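Long-range contacts in putative rhamnosidase (Streptomyces avermitilis, PDB 3W5M), which hydrolyses terminal non-reducing alpha-L-rhamnose residues from citrus flavonoids such as naringin and rutin and from gum arabic: residues A[16-21]-A[107-112]; A[83-88]-A[318-323]. All coordinates share one frame; numbering follows the deposited sequence.

Both contacts lie at the N-terminal immunoglobulin-like domain, with centres about 6 Å apart. Along the chain the segments alternate: 16-21, 83-88, 107-112, then 318-323. Contact 1 is internal to that domain and brings an early loop onto strand 106-110. Contact 2 joins the start of strand 85-94 to strand 316-326, in the range of the alpha-L-rhamnosidase N-terminal domain. Strands 85-94 and 106-110 are antiparallel neighbours in one sheet, so both contacts reach the same sheet. E109 of contact 1 links them through a salt bridge to R320 of contact 2. Contact 2 is a joint between the two domains, and contact 1 lies beside it within the first, away from the annotated sugar and calcium sites.

Contact 1 (A[16-21]-A[107-112]); sequences RPLGLD and WWETGL
R16 lays its aliphatic chain over one face of the W107 indole. CB sits 3.7 Å from the centroid of the six-membered ring and only 13° off its normal, a CH-pi contact. CD lies 3.4 Å from W107 NE1. The R16 chain bends at chi3, and its guanidinium plane stands 58° from the ring plane. The two side chains cross at about a right angle. The methylene groups CB, CG and CD do the touching. The CA-H of R16 also points at W107 O.

E109 is the other main partner. Its side chain and that of L18 lie side by side and point the same way. Both have CG anti to the backbone N. L18 CD1 therefore rests 3.6 Å from E109 CD, against the carboxylate. That carboxylate is bridged to R85 through OE1 and to R320 through OE2.

The backbones run in parallel here. E109 N donates to P17 O at 3.0 Å. E109 O is gripped twice, by G19 N at 2.7 Å and by L20 N at 2.9 Å. The chain turns a corner at G19. Its backbone angles would jam a CB against the preceding carbonyl, which calls for glycine. Beyond the corner, L20 CD2 meets W108 CD1 at 4.0 Å.

The segment 16-21 lies in the loop between strands 10-11 and 26-32 of the immunoglobulin-like domain. It runs along strand 106-110, the edge strand of a four-stranded antiparallel sheet, on the side away from strand 85-94. V11 of strand 10-11 packs against P17, L20 and W108. L18 also touches strands 316-326 and 353-360, which lie in the range of the alpha-L-rhamnosidase N-terminal domain.

Contact 2 (A[83-88]-A[318-323]); sequences RTRYFW and RARLYA
R318 grips the main-chain carbonyl of R83 end-on with both terminal nitrogens. NH1 is 3.0 Å and NH2 3.1 Å from R83 O. The oxygen lies in the guanidinium plane, at its edge. Both nitrogens reach it from the same face of the carbonyl plane. With CG anti to the backbone N and a bend at chi3 (82°), the R318 chain brings them there. Its NH2 also forms a salt bridge with E406. With an alanine for this arginine, the R83 carbonyl would probably lose both of these donors and E406 would lose this charged partner.

Y322 meets the side chain of R83 at about a right angle. Its hydroxyl oxygen lies 3.8 Å from R83 CG, on the aliphatic part of the arginine. The guanidinium and ring planes are 85° apart. The charged end of R83 passes on to E404.

R85 and R320 also cross at about a right angle, with guanidinium planes 33° apart. R85 NH2 and R320 NH2 come within 3.0 Å, two donors that do not bond to each other. The E109 carboxylate probably offsets their like charges.

The contact joins the immunoglobulin-like domain to the alpha-L-rhamnosidase N-terminal domain, mainly through arginine side chains. Segment 83-88 leads into strand 85-94, whose neighbour 106-110 carries E109. Facing it, strand 316-326 lies in a mixed sheet between strands 398-407 and 353-360. Strand 398-407 contributes E404 and E406.

Contact 1 (A[16-21]-A[107-112])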
ATOM      1  N   ARG A  16      -0.790 -14.837 -19.382  1.00 22.15           N
ATOM      2  CA  ARG A  16       0.653 -14.861 -19.724  1.00 21.96           C
ATOM      3  C   ARG A  16       1.621 -14.342 -18.642  1.00 21.46           C
ATOM      4  O   ARG A  16       2.440 -13.448 -18.898  1.00 22.78           O
ATOM      5  CB  ARG A  16       0.888 -14.146 -21.075  1.00 23.78           C
ATOM      6  CG  ARG A  16       0.070 -14.715 -22.222  1.00 27.53           C
ATOM      7  CD  ARG A  16       0.262 -13.906 -23.507  1.00 30.96           C
ATOM      8  NE  ARG A  16      -0.260 -12.556 -23.309  1.00 32.30           N
ATOM      9  CZ  ARG A  16      -1.530 -12.187 -23.491  1.00 29.45           C
ATOM     10  NH1 ARG A  16      -2.463 -13.038 -23.921  1.00 29.72           N
ATOM     11  NH2 ARG A  16      -1.869 -10.947 -23.218  1.00 30.37           N
ATOM     12  N   PRO A  17       1.556 -14.903 -17.418  1.00 19.57           N
ATOM     13  CA  PRO A  17       2.481 -14.418 -16.390  1.00 20.57           C
ATOM     14  C   PRO A  17       3.906 -14.788 -16.747  1.00 21.67           C
ATOM     15  O   PRO A  17       4.160 -15.916 -17.177  1.00 21.66           O
ATOM     16  CB  PRO A  17       2.058 -15.167 -15.129  1.00 21.55           C
ATOM     17  CG  PRO A  17       1.313 -16.362 -15.606  1.00 19.73           C
ATOM     18  CD  PRO A  17       0.662 -15.963 -16.918  1.00 21.20           C
ATOM     19  N   LEU A  18       4.804 -13.828 -16.589  1.00 22.24           N
ATOM     20  CA  LEU A  18       6.219 -14.010 -16.874  1.00 24.41           C
ATOM     21  C   LEU A  18       6.956 -14.054 -15.551  1.00 24.89           C
ATOM     22  O   LEU A  18       7.005 -13.047 -14.813  1.00 27.06           O
ATOM     23  CB  LEU A  18       6.728 -12.810 -17.686  1.00 25.58           C
ATOM     24  CG  LEU A  18       8.207 -12.761 -18.082  1.00 25.94           C
ATOM     25  CD1 LEU A  18       8.492 -13.722 -19.226  1.00 27.20           C
ATOM     26  CD2 LEU A  18       8.549 -11.352 -18.553  1.00 24.23           C
ATOM     27  N   GLY A  19       7.567 -15.200 -15.244  1.00 23.59           N
ATOM     28  CA  GLY A  19       8.357 -15.330 -14.009  1.00 22.87           C
ATOM     29  C   GLY A  19       7.499 -15.853 -12.853  1.00 23.71           C
ATOM     30  O   GLY A  19       7.490 -15.276 -11.775  1.00 25.81           O
ATOM     31  N   LEU A  20       6.779 -16.934 -13.095  1.00 20.98           N
ATOM     32  CA  LEU A  20       5.839 -17.509 -12.132  1.00 21.97           C
ATOM     33  C   LEU A  20       6.513 -18.727 -11.512  1.00 23.80           C
ATOM     34  O   LEU A  20       6.900 -19.654 -12.238  1.00 24.11           O
ATOM     35  CB  LEU A  20       4.544 -17.916 -12.842  1.00 22.33           C
ATOM     36  CG  LEU A  20       3.407 -18.476 -11.979  1.00 23.43           C
ATOM     37  CD1 LEU A  20       2.787 -17.374 -11.138  1.00 25.30           C
ATOM     38  CD2 LEU A  20       2.326 -19.103 -12.849  1.00 24.02           C
ATOM     39  N   ASP A  21       6.631 -18.746 -10.184  1.00 23.49           N
ATOM     40  CA  ASP A  21       7.345 -19.818  -9.510  1.00 24.70           C
ATOM     41  C   ASP A  21       6.495 -20.957  -8.929  1.00 25.08           C
ATOM     42  O   ASP A  21       7.062 -21.919  -8.409  1.00 24.87           O
ATOM     43  CB  ASP A  21       8.319 -19.246  -8.449  1.00 26.80           C
ATOM     44  CG  ASP A  21       9.634 -18.743  -9.071  1.00 27.90           C
ATOM     45  OD1 ASP A  21       9.896 -19.046 -10.254  1.00 30.63           O
ATOM     46  OD2 ASP A  21      10.407 -18.039  -8.383  1.00 27.22           O
ATOM     47  N   TRP A 107       0.397 -19.036 -22.749  1.00 23.52           N
ATOM     48  CA  TRP A 107       1.623 -19.499 -22.124  1.00 24.16           C
ATOM     49  C   TRP A 107       1.802 -18.913 -20.728  1.00 24.89           C
ATOM     50  O   TRP A 107       1.183 -17.878 -20.385  1.00 25.27           O
ATOM     51  CB  TRP A 107       2.852 -19.173 -23.016  1.00 24.05           C
ATOM     52  CG  TRP A 107       3.045 -17.704 -23.352  1.00 25.06           C
ATOM     53  CD1 TRP A 107       2.657 -17.065 -24.520  1.00 27.23           C
ATOM     54  CD2 TRP A 107       3.697 -16.698 -22.545  1.00 25.72           C
ATOM     55  NE1 TRP A 107       3.002 -15.732 -24.461  1.00 28.33           N
ATOM     56  CE2 TRP A 107       3.649 -15.481 -23.272  1.00 26.63           C
ATOM     57  CE3 TRP A 107       4.308 -16.702 -21.276  1.00 24.51           C
ATOM     58  CZ2 TRP A 107       4.189 -14.290 -22.777  1.00 26.49           C
ATOM     59  CZ3 TRP A 107       4.841 -15.507 -20.778  1.00 25.06           C
ATOM     60  CH2 TRP A 107       4.777 -14.315 -21.530  1.00 25.61           C
ATOM     61  N   TRP A 108       2.599 -19.599 -19.912  1.00 23.13           N
ATOM     62  CA  TRP A 108       3.213 -18.964 -18.728  1.00 22.12           C
ATOM     63  C   TRP A 108       4.694 -19.284 -18.754  1.00 22.33           C
ATOM     64  O   TRP A 108       5.107 -20.239 -19.410  1.00 22.92           O
ATOM     65  CB  TRP A 108       2.551 -19.406 -17.417  1.00 22.39           C
ATOM     66  CG  TRP A 108       2.970 -20.762 -16.888  1.00 21.46           C
ATOM     67  CD1 TRP A 108       3.959 -21.027 -15.980  1.00 22.59           C
ATOM     68  CD2 TRP A 108       2.386 -22.031 -17.223  1.00 22.20           C
ATOM     69  NE1 TRP A 108       4.031 -22.381 -15.732  1.00 20.71           N
ATOM     70  CE2 TRP A 108       3.074 -23.021 -16.475  1.00 21.74           C
ATOM     71  CE3 TRP A 108       1.333 -22.425 -18.066  1.00 20.97           C
ATOM     72  CZ2 TRP A 108       2.746 -24.375 -16.553  1.00 21.62           C
ATOM     73  CZ3 TRP A 108       1.010 -23.772 -18.150  1.00 21.54           C
ATOM     74  CH2 TRP A 108       1.708 -24.731 -17.389  1.00 22.34           C
ATOM     75  N   GLU A 109       5.499 -18.482 -18.075  1.00 22.06           N
ATOM     76  CA  GLU A 109       6.922 -18.733 -18.028  1.00 21.79           C
ATOM     77  C   GLU A 109       7.396 -18.770 -16.583  1.00 21.74           C
ATOM     78  O   GLU A 109       7.130 -17.855 -15.808  1.00 19.47           O
ATOM     79  CB  GLU A 109       7.683 -17.675 -18.851  1.00 22.26           C
ATOM     80  CG  GLU A 109       9.180 -17.934 -18.944  1.00 24.33           C
ATOM     81  CD  GLU A 109       9.906 -16.925 -19.827  1.00 26.17           C
ATOM     82  OE1 GLU A 109       9.445 -16.700 -20.966  1.00 26.42           O
ATOM     83  OE2 GLU A 109      10.944 -16.368 -19.405  1.00 26.08           O
ATOM     84  N   THR A 110       8.108 -19.840 -16.219  1.00 20.92           N
ATOM     85  CA  THR A 110       8.640 -19.946 -14.867  1.00 20.20           C
ATOM     86  C   THR A 110       9.795 -18.992 -14.662  1.00 21.70           C
ATOM     87  O   THR A 110      10.538 -18.632 -15.615  1.00 19.90           O
ATOM     88  CB  THR A 110       9.071 -21.395 -14.543  1.00 19.08           C
ATOM     89  OG1 THR A 110      10.069 -21.817 -15.482  1.00 21.63           O
ATOM     90  CG2 THR A 110       7.889 -22.313 -14.644  1.00 19.69           C
ATOM     91  N   GLY A 111       9.959 -18.572 -13.412  1.00 22.68           N
ATOM     92  CA  GLY A 111      11.159 -17.858 -13.025  1.00 23.53           C
ATOM     93  C   GLY A 111      12.281 -18.790 -12.605  1.00 24.74           C
ATOM     94  O   GLY A 111      12.403 -19.932 -13.093  1.00 24.67           O
ATOM     95  N   LEU A 112      13.093 -18.306 -11.666  1.00 22.75           N
ATOM     96  CA  LEU A 112      14.294 -19.006 -11.249  1.00 22.84           C
ATOM     97  C   LEU A 112      13.997 -20.169 -10.311  1.00 24.94           C
ATOM     98  O   LEU A 112      14.834 -21.058 -10.144  1.00 25.71           O
ATOM     99  CB  LEU A 112      15.264 -18.022 -10.611  1.00 24.55           C
ATOM    100  CG  LEU A 112      15.881 -16.978 -11.561  1.00 25.40           C
ATOM    101  CD1 LEU A 112      16.934 -16.147 -10.857  1.00 27.33           C
ATOM    102  CD2 LEU A 112      16.488 -17.609 -12.800  1.00 26.43           C
TER
HETATM  103  O   HOH W   1      -2.192 -17.976 -19.790  1.00 38.34           O

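Contact 2 (A[83-88]-A[318-323])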
ATOM      1  N   ARG A  83      13.047 -21.096 -15.579  1.00 21.99           N
ATOM      2  CA  ARG A  83      13.335 -20.298 -16.788  1.00 23.47           C
ATOM      3  C   ARG A  83      12.709 -20.869 -18.052  1.00 23.13           C
ATOM      4  O   ARG A  83      13.312 -20.770 -19.133  1.00 24.16           O
ATOM      5  CB  ARG A  83      14.829 -20.228 -17.074  1.00 26.39           C
ATOM      6  CG  ARG A  83      15.742 -19.796 -15.981  1.00 29.84           C
ATOM      7  CD  ARG A  83      17.136 -20.230 -16.423  1.00 30.34           C
ATOM      8  NE  ARG A  83      18.086 -19.578 -15.562  1.00 30.88           N
ATOM      9  CZ  ARG A  83      18.628 -20.133 -14.485  1.00 29.64           C
ATOM     10  NH1 ARG A  83      18.343 -21.387 -14.157  1.00 29.72           N
ATOM     11  NH2 ARG A  83      19.452 -19.416 -13.751  1.00 28.52           N
ATOM     12  N   THR A  84      11.547 -21.493 -17.934  1.00 21.48           N
ATOM     13  CA  THR A  84      10.975 -22.164 -19.096  1.00 22.83           C
ATOM     14  C   THR A  84       9.608 -21.655 -19.440  1.00 22.47           C
ATOM     15  O   THR A  84       8.755 -21.501 -18.553  1.00 21.63           O
ATOM     16  CB  THR A  84      10.975 -23.673 -18.880  1.00 22.52           C
ATOM     17  OG1 THR A  84      12.322 -24.081 -18.683  1.00 25.35           O
ATOM     18  CG2 THR A  84      10.398 -24.438 -20.094  1.00 24.37           C
ATOM     19  N   ARG A  85       9.400 -21.384 -20.730  1.00 21.40           N
ATOM     20  CA  ARG A  85       8.060 -21.015 -21.197  1.00 23.18           C
ATOM     21  C   ARG A  85       7.207 -22.258 -21.504  1.00 24.93           C
ATOM     22  O   ARG A  85       7.631 -23.154 -22.250  1.00 26.30           O
ATOM     23  CB  ARG A  85       8.140 -20.041 -22.382  1.00 22.06           C
ATOM     24  CG  ARG A  85       6.775 -19.551 -22.875  1.00 22.39           C
ATOM     25  CD  ARG A  85       6.924 -18.361 -23.833  1.00 22.84           C
ATOM     26  NE  ARG A  85       7.461 -17.200 -23.140  1.00 23.99           N
ATOM     27  CZ  ARG A  85       7.376 -15.943 -23.566  1.00 24.43           C
ATOM     28  NH1 ARG A  85       6.808 -15.672 -24.742  1.00 24.90           N
ATOM     29  NH2 ARG A  85       7.886 -14.967 -22.819  1.00 25.90           N
ATOM     30  N   TYR A  86       6.038 -22.351 -20.879  1.00 23.24           N
ATOM     31  CA  TYR A  86       5.121 -23.453 -21.091  1.00 23.36           C
ATOM     32  C   TYR A  86       3.888 -22.985 -21.836  1.00 25.58           C
ATOM     33  O   TYR A  86       3.169 -22.099 -21.366  1.00 23.67           O
ATOM     34  CB  TYR A  86       4.707 -24.086 -19.762  1.00 24.06           C
ATOM     35  CG  TYR A  86       5.855 -24.809 -19.105  1.00 24.61           C
ATOM     36  CD1 TYR A  86       6.178 -26.126 -19.475  1.00 26.25           C
ATOM     37  CD2 TYR A  86       6.667 -24.176 -18.164  1.00 25.06           C
ATOM     38  CE1 TYR A  86       7.253 -26.786 -18.892  1.00 26.81           C
ATOM     39  CE2 TYR A  86       7.750 -24.844 -17.578  1.00 25.10           C
ATOM     40  CZ  TYR A  86       8.026 -26.145 -17.940  1.00 26.55           C
ATOM     41  OH  TYR A  86       9.084 -26.819 -17.358  1.00 27.56           O
ATOM     42  N   PHE A  87       3.639 -23.594 -22.993  1.00 24.60           N
ATOM     43  CA  PHE A  87       2.461 -23.253 -23.787  1.00 26.48           C
ATOM     44  C   PHE A  87       1.335 -24.190 -23.404  1.00 26.07           C
ATOM     45  O   PHE A  87       1.569 -25.358 -23.039  1.00 27.06           O
ATOM     46  CB  PHE A  87       2.771 -23.301 -25.280  1.00 24.71           C
ATOM     47  CG  PHE A  87       3.706 -22.230 -25.732  1.00 27.81           C
ATOM     48  CD1 PHE A  87       5.077 -22.407 -25.634  1.00 28.42           C
ATOM     49  CD2 PHE A  87       3.218 -21.029 -26.251  1.00 28.29           C
ATOM     50  CE1 PHE A  87       5.948 -21.417 -26.055  1.00 29.68           C
ATOM     51  CE2 PHE A  87       4.082 -20.032 -26.677  1.00 30.14           C
ATOM     52  CZ  PHE A  87       5.452 -20.231 -26.583  1.00 29.86           C
ATOM     53  N   TRP A  88       0.118 -23.657 -23.370  1.00 25.26           N
ATOM     54  CA  TRP A  88      -1.010 -24.465 -23.005  1.00 22.59           C
ATOM     55  C   TRP A  88      -2.281 -24.092 -23.727  1.00 24.20           C
ATOM     56  O   TRP A  88      -2.442 -22.998 -24.241  1.00 24.17           O
ATOM     57  CB  TRP A  88      -1.235 -24.504 -21.481  1.00 23.40           C
ATOM     58  CG  TRP A  88      -1.820 -23.233 -20.893  1.00 21.75           C
ATOM     59  CD1 TRP A  88      -1.194 -22.048 -20.743  1.00 22.66           C
ATOM     60  CD2 TRP A  88      -3.152 -23.065 -20.402  1.00 22.42           C
ATOM     61  NE1 TRP A  88      -2.064 -21.121 -20.195  1.00 23.18           N
ATOM     62  CE2 TRP A  88      -3.265 -21.733 -19.955  1.00 22.73           C
ATOM     63  CE3 TRP A  88      -4.257 -23.921 -20.275  1.00 22.88           C
ATOM     64  CZ2 TRP A  88      -4.439 -21.228 -19.374  1.00 23.09           C
ATOM     65  CZ3 TRP A  88      -5.447 -23.416 -19.721  1.00 25.14           C
ATOM     66  CH2 TRP A  88      -5.519 -22.075 -19.269  1.00 22.60           C
ATOM     67  N   ARG A 318      16.540 -15.031 -26.773  1.00 26.66           N
ATOM     68  CA  ARG A 318      15.768 -14.567 -25.596  1.00 27.73           C
ATOM     69  C   ARG A 318      16.688 -13.873 -24.600  1.00 24.98           C
ATOM     70  O   ARG A 318      17.847 -14.246 -24.470  1.00 25.26           O
ATOM     71  CB  ARG A 318      15.146 -15.799 -24.934  1.00 30.57           C
ATOM     72  CG  ARG A 318      14.104 -15.542 -23.883  1.00 34.89           C
ATOM     73  CD  ARG A 318      13.655 -16.869 -23.302  1.00 35.67           C
ATOM     74  NE  ARG A 318      14.576 -17.342 -22.269  1.00 37.61           N
ATOM     75  CZ  ARG A 318      14.264 -18.295 -21.385  1.00 39.29           C
ATOM     76  NH1 ARG A 318      13.061 -18.866 -21.421  1.00 34.49           N
ATOM     77  NH2 ARG A 318      15.152 -18.677 -20.468  1.00 39.28           N
ATOM     78  N   ALA A 319      16.198 -12.851 -23.902  1.00 23.12           N
ATOM     79  CA  ALA A 319      16.960 -12.309 -22.771  1.00 20.06           C
ATOM     80  C   ALA A 319      15.983 -11.962 -21.659  1.00 20.63           C
ATOM     81  O   ALA A 319      14.861 -11.492 -21.931  1.00 20.08           O
ATOM     82  CB  ALA A 319      17.813 -11.093 -23.157  1.00 20.14           C
ATOM     83  N   ARG A 320      16.411 -12.217 -20.410  1.00 18.82           N
ATOM     84  CA  ARG A 320      15.589 -11.961 -19.236  1.00 17.63           C
ATOM     85  C   ARG A 320      16.442 -11.253 -18.227  1.00 17.37           C
ATOM     86  O   ARG A 320      17.654 -11.549 -18.095  1.00 17.33           O
ATOM     87  CB  ARG A 320      15.120 -13.288 -18.593  1.00 17.10           C
ATOM     88  CG  ARG A 320      14.242 -14.137 -19.495  1.00 17.70           C
ATOM     89  CD  ARG A 320      12.892 -13.458 -19.723  1.00 19.46           C
ATOM     90  NE  ARG A 320      11.978 -14.267 -20.534  1.00 21.65           N
ATOM     91  CZ  ARG A 320      11.733 -14.063 -21.825  1.00 24.48           C
ATOM     92  NH1 ARG A 320      12.342 -13.066 -22.470  1.00 25.02           N
ATOM     93  NH2 ARG A 320      10.876 -14.842 -22.473  1.00 24.47           N
ATOM     94  N   LEU A 321      15.853 -10.282 -17.530  1.00 16.98           N
ATOM     95  CA  LEU A 321      16.511  -9.719 -16.372  1.00 17.21           C
ATOM     96  C   LEU A 321      15.677 -10.123 -15.155  1.00 17.54           C
ATOM     97  O   LEU A 321      14.483  -9.854 -15.116  1.00 17.68           O
ATOM     98  CB  LEU A 321      16.614  -8.181 -16.443  1.00 17.45           C
ATOM     99  CG  LEU A 321      17.223  -7.456 -15.242  1.00 18.21           C
ATOM    100  CD1 LEU A 321      18.724  -7.711 -15.181  1.00 18.56           C
ATOM    101  CD2 LEU A 321      16.962  -5.950 -15.253  1.00 22.27           C
ATOM    102  N   TYR A 322      16.332 -10.754 -14.192  1.00 17.09           N
ATOM    103  CA  TYR A 322      15.763 -11.021 -12.867  1.00 17.17           C
ATOM    104  C   TYR A 322      16.437 -10.050 -11.895  1.00 16.95           C
ATOM    105  O   TYR A 322      17.676  -9.916 -11.880  1.00 17.42           O
ATOM    106  CB  TYR A 322      16.056 -12.488 -12.465  1.00 16.56           C
ATOM    107  CG  TYR A 322      15.676 -13.478 -13.538  1.00 16.78           C
ATOM    108  CD1 TYR A 322      14.395 -13.939 -13.642  1.00 16.82           C
ATOM    109  CD2 TYR A 322      16.607 -13.915 -14.471  1.00 19.11           C
ATOM    110  CE1 TYR A 322      14.027 -14.847 -14.611  1.00 17.69           C
ATOM    111  CE2 TYR A 322      16.266 -14.825 -15.454  1.00 18.56           C
ATOM    112  CZ  TYR A 322      14.972 -15.276 -15.525  1.00 18.98           C
ATOM    113  OH  TYR A 322      14.602 -16.165 -16.502  1.00 20.86           O
ATOM    114  N   ALA A 323      15.638  -9.349 -11.088  1.00 17.15           N
ATOM    115  CA  ALA A 323      16.210  -8.357 -10.184  1.00 17.75           C
ATOM    116  C   ALA A 323      15.407  -8.200  -8.923  1.00 17.92           C
ATOM    117  O   ALA A 323      14.196  -8.481  -8.880  1.00 18.20           O
ATOM    118  CB  ALA A 323      16.329  -7.009 -10.895  1.00 19.78           C
TER